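Local coordinates for protein xylanase Y (Bacillus halodurans, PDB 1WU4) that hydrolyses xylooligosaccharides of three or more units, releasing xylose from the reducing end with inversion of anomeric configuration, at residues Tyr74-Ala79 and Arg90-Thr95. The protein carries 1 engineered substitution. Numbering follows the deposited sequence.
Sequences YGMMMA and RIWNWT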
loop_
_atom_site.group_PDB
_atom_site.type_symbol
_atom_site.label_atom_id
_atom_site.label_comp_id
_atom_site.label_asym_id
_atom_site.label_seq_id
_atom_site.Cartn_x
_atom_site.Cartn_y
_atom_site.Cartn_z
ATOM N N TYR A 74 1.467 6.652 2.535
ATOM C CA TYR A 74 0.922 5.748 3.546
ATOM C C TYR A 74 0.416 6.587 4.718
ATOM O O TYR A 74 -0.677 6.358 5.236
ATOM C CB TYR A 74 1.993 4.796 4.090
ATOM C CG TYR A 74 2.350 3.594 3.238
ATOM C CD1 TYR A 74 1.627 3.259 2.092
ATOM C CD2 TYR A 74 3.417 2.774 3.605
ATOM C CE1 TYR A 74 1.968 2.129 1.331
ATOM C CE2 TYR A 74 3.761 1.652 2.859
ATOM C CZ TYR A 74 3.037 1.334 1.727
ATOM O OH TYR A 74 3.395 0.218 1.000
ATOM N N GLY A 75 1.238 7.550 5.138
ATOM C CA GLY A 75 0.883 8.412 6.253
ATOM C C GLY A 75 -0.407 9.168 6.024
ATOM O O GLY A 75 -1.228 9.308 6.929
ATOM N N MET A 76 -0.583 9.674 4.809
ATOM C CA MET A 76 -1.800 10.392 4.472
ATOM C C MET A 76 -2.992 9.435 4.518
ATOM O O MET A 76 -4.050 9.785 5.031
ATOM C CB MET A 76 -1.664 11.039 3.091
ATOM C CG MET A 76 -0.817 12.304 3.126
ATOM S SD MET A 76 -0.278 12.869 1.507
ATOM C CE MET A 76 -1.848 13.210 0.720
ATOM N N MET A 77 -2.820 8.222 4.001
ATOM C CA MET A 77 -3.912 7.256 4.033
ATOM C C MET A 77 -4.267 6.917 5.483
ATOM O O MET A 77 -5.442 6.840 5.843
ATOM C CB MET A 77 -3.532 5.980 3.275
ATOM C CG MET A 77 -4.649 4.935 3.227
ATOM S SD MET A 77 -6.189 5.544 2.501
ATOM C CE MET A 77 -5.843 5.330 0.760
ATOM N N MET A 78 -3.250 6.714 6.314
ATOM C CA MET A 78 -3.478 6.401 7.720
ATOM C C MET A 78 -4.210 7.550 8.408
ATOM O O MET A 78 -5.177 7.336 9.146
ATOM C CB MET A 78 -2.143 6.151 8.424
ATOM C CG MET A 78 -1.401 4.926 7.912
ATOM S SD MET A 78 0.342 4.924 8.383
ATOM C CE MET A 78 0.872 3.328 7.731
ATOM N N ALA A 79 -3.743 8.772 8.168
ATOM C CA ALA A 79 -4.349 9.949 8.777
ATOM C C ALA A 79 -5.816 10.139 8.407
ATOM O O ALA A 79 -6.639 10.442 9.272
ATOM C CB ALA A 79 -3.550 11.197 8.416
ATOM N N ARG A 90 -0.298 18.265 7.289
ATOM C CA ARG A 90 1.118 18.479 7.557
ATOM C C ARG A 90 1.961 17.644 6.591
ATOM O O ARG A 90 2.942 18.129 6.026
ATOM C CB ARG A 90 1.455 18.098 9.002
ATOM C CG ARG A 90 1.109 19.165 10.041
ATOM C CD ARG A 90 1.336 18.629 11.450
ATOM N NE ARG A 90 1.085 19.624 12.492
ATOM C CZ ARG A 90 1.954 20.559 12.864
ATOM N NH1 ARG A 90 3.143 20.639 12.283
ATOM N NH2 ARG A 90 1.634 21.412 13.829
ATOM N N ILE A 91 1.565 16.389 6.396
ATOM C CA ILE A 91 2.287 15.485 5.505
ATOM C C ILE A 91 2.147 15.894 4.037
ATOM O O ILE A 91 3.134 15.945 3.300
ATOM C CB ILE A 91 1.781 14.031 5.671
ATOM C CG1 ILE A 91 2.083 13.534 7.089
ATOM C CG2 ILE A 91 2.439 13.125 4.636
ATOM C CD1 ILE A 91 1.458 12.186 7.414
ATOM N N TRP A 92 0.921 16.182 3.614
ATOM C CA TRP A 92 0.669 16.576 2.233
ATOM C C TRP A 92 1.394 17.886 1.911
ATOM O O TRP A 92 1.929 18.057 0.818
ATOM C CB TRP A 92 -0.839 16.721 2.012
ATOM C CG TRP A 92 -1.245 17.162 0.635
ATOM C CD1 TRP A 92 -2.130 18.156 0.333
ATOM C CD2 TRP A 92 -0.817 16.612 -0.623
ATOM N NE1 TRP A 92 -2.283 18.259 -1.028
ATOM C CE2 TRP A 92 -1.490 17.325 -1.639
ATOM C CE3 TRP A 92 0.067 15.586 -0.989
ATOM C CZ2 TRP A 92 -1.310 17.049 -3.000
ATOM C CZ3 TRP A 92 0.246 15.311 -2.347
ATOM C CH2 TRP A 92 -0.441 16.043 -3.333
ATOM N N ASN A 93 1.420 18.804 2.872
ATOM C CA ASN A 93 2.094 20.079 2.671
ATOM C C ASN A 93 3.593 19.853 2.451
ATOM O O ASN A 93 4.189 20.438 1.545
ATOM C CB ASN A 93 1.857 20.993 3.878
ATOM C CG ASN A 93 2.329 22.413 3.635
ATOM O OD1 ASN A 93 2.124 22.972 2.555
ATOM N ND2 ASN A 93 2.952 23.011 4.645
ATOM N N TRP A 94 4.198 18.993 3.268
ATOM C CA TRP A 94 5.623 18.693 3.143
ATOM C C TRP A 94 5.877 18.053 1.780
ATOM O O TRP A 94 6.852 18.367 1.097
ATOM C CB TRP A 94 6.058 17.720 4.243
ATOM C CG TRP A 94 7.541 17.698 4.531
ATOM C CD1 TRP A 94 8.188 18.371 5.531
ATOM C CD2 TRP A 94 8.549 16.935 3.847
ATOM N NE1 TRP A 94 9.528 18.069 5.519
ATOM C CE2 TRP A 94 9.779 17.192 4.497
ATOM C CE3 TRP A 94 8.533 16.058 2.751
ATOM C CZ2 TRP A 94 10.982 16.604 4.089
ATOM C CZ3 TRP A 94 9.733 15.472 2.345
ATOM C CH2 TRP A 94 10.940 15.750 3.016
ATOM N N THR A 95 4.984 17.143 1.400
ATOM C CA THR A 95 5.080 16.435 0.131
ATOM C C THR A 95 5.074 17.387 -1.063
ATOM O O THR A 95 5.926 17.294 -1.948
ATOM C CB THR A 95 3.916 15.436 -0.011
ATOM O OG1 THR A 95 3.973 14.486 1.059
ATOM C CG2 THR A 95 3.997 14.699 -1.340
#
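Met76 reaches across to Ile91 and Trp92, and its flexible thioether shows how one long side chain can bridge two helical segments, 74-79 and 90-95, whose axes come within 9.6 Å. Met76 CG lies 3.7 Å from Ile91 CG2, the two side chains running alongside with opposite headings. Beyond this, the chain bends at chi3 (62°), which brings Met76 CE obliquely to the indole, 3.5 Å from Trp92 CE3. The sulfur makes a Met-aromatic contact: Met76 SD lies 4.9 Å from the centroid of the Trp92 six-membered ring, oblique to it at 64° from the ring normal. Cut back to an alanine, Met76 would probably leave Ile91 CG2 without its neighbour and the indole without its sulfur and methyl. Ile91 answers with CD1, packed against the Gly75 backbone, 3.8 Å from Gly75 C. Behind this apolar layer, Ile91 O accepts bonds from Thr95 N and from Thr95 OG1, the hydroxyl sitting above the carbonyl plane. Trp92 NE1 hydrogen-bonds to Pro151 O. The segments, at 156°, belong to helices 69-81 and 85-99, a nearly antiparallel alpha-hairpin of the (alpha/alpha)6 barrel of glycoside hydrolase family 8, with helix 127-144 packing on Met76, Trp92 and Thr95, and Leu59 of strand 56-59 touching Ile91.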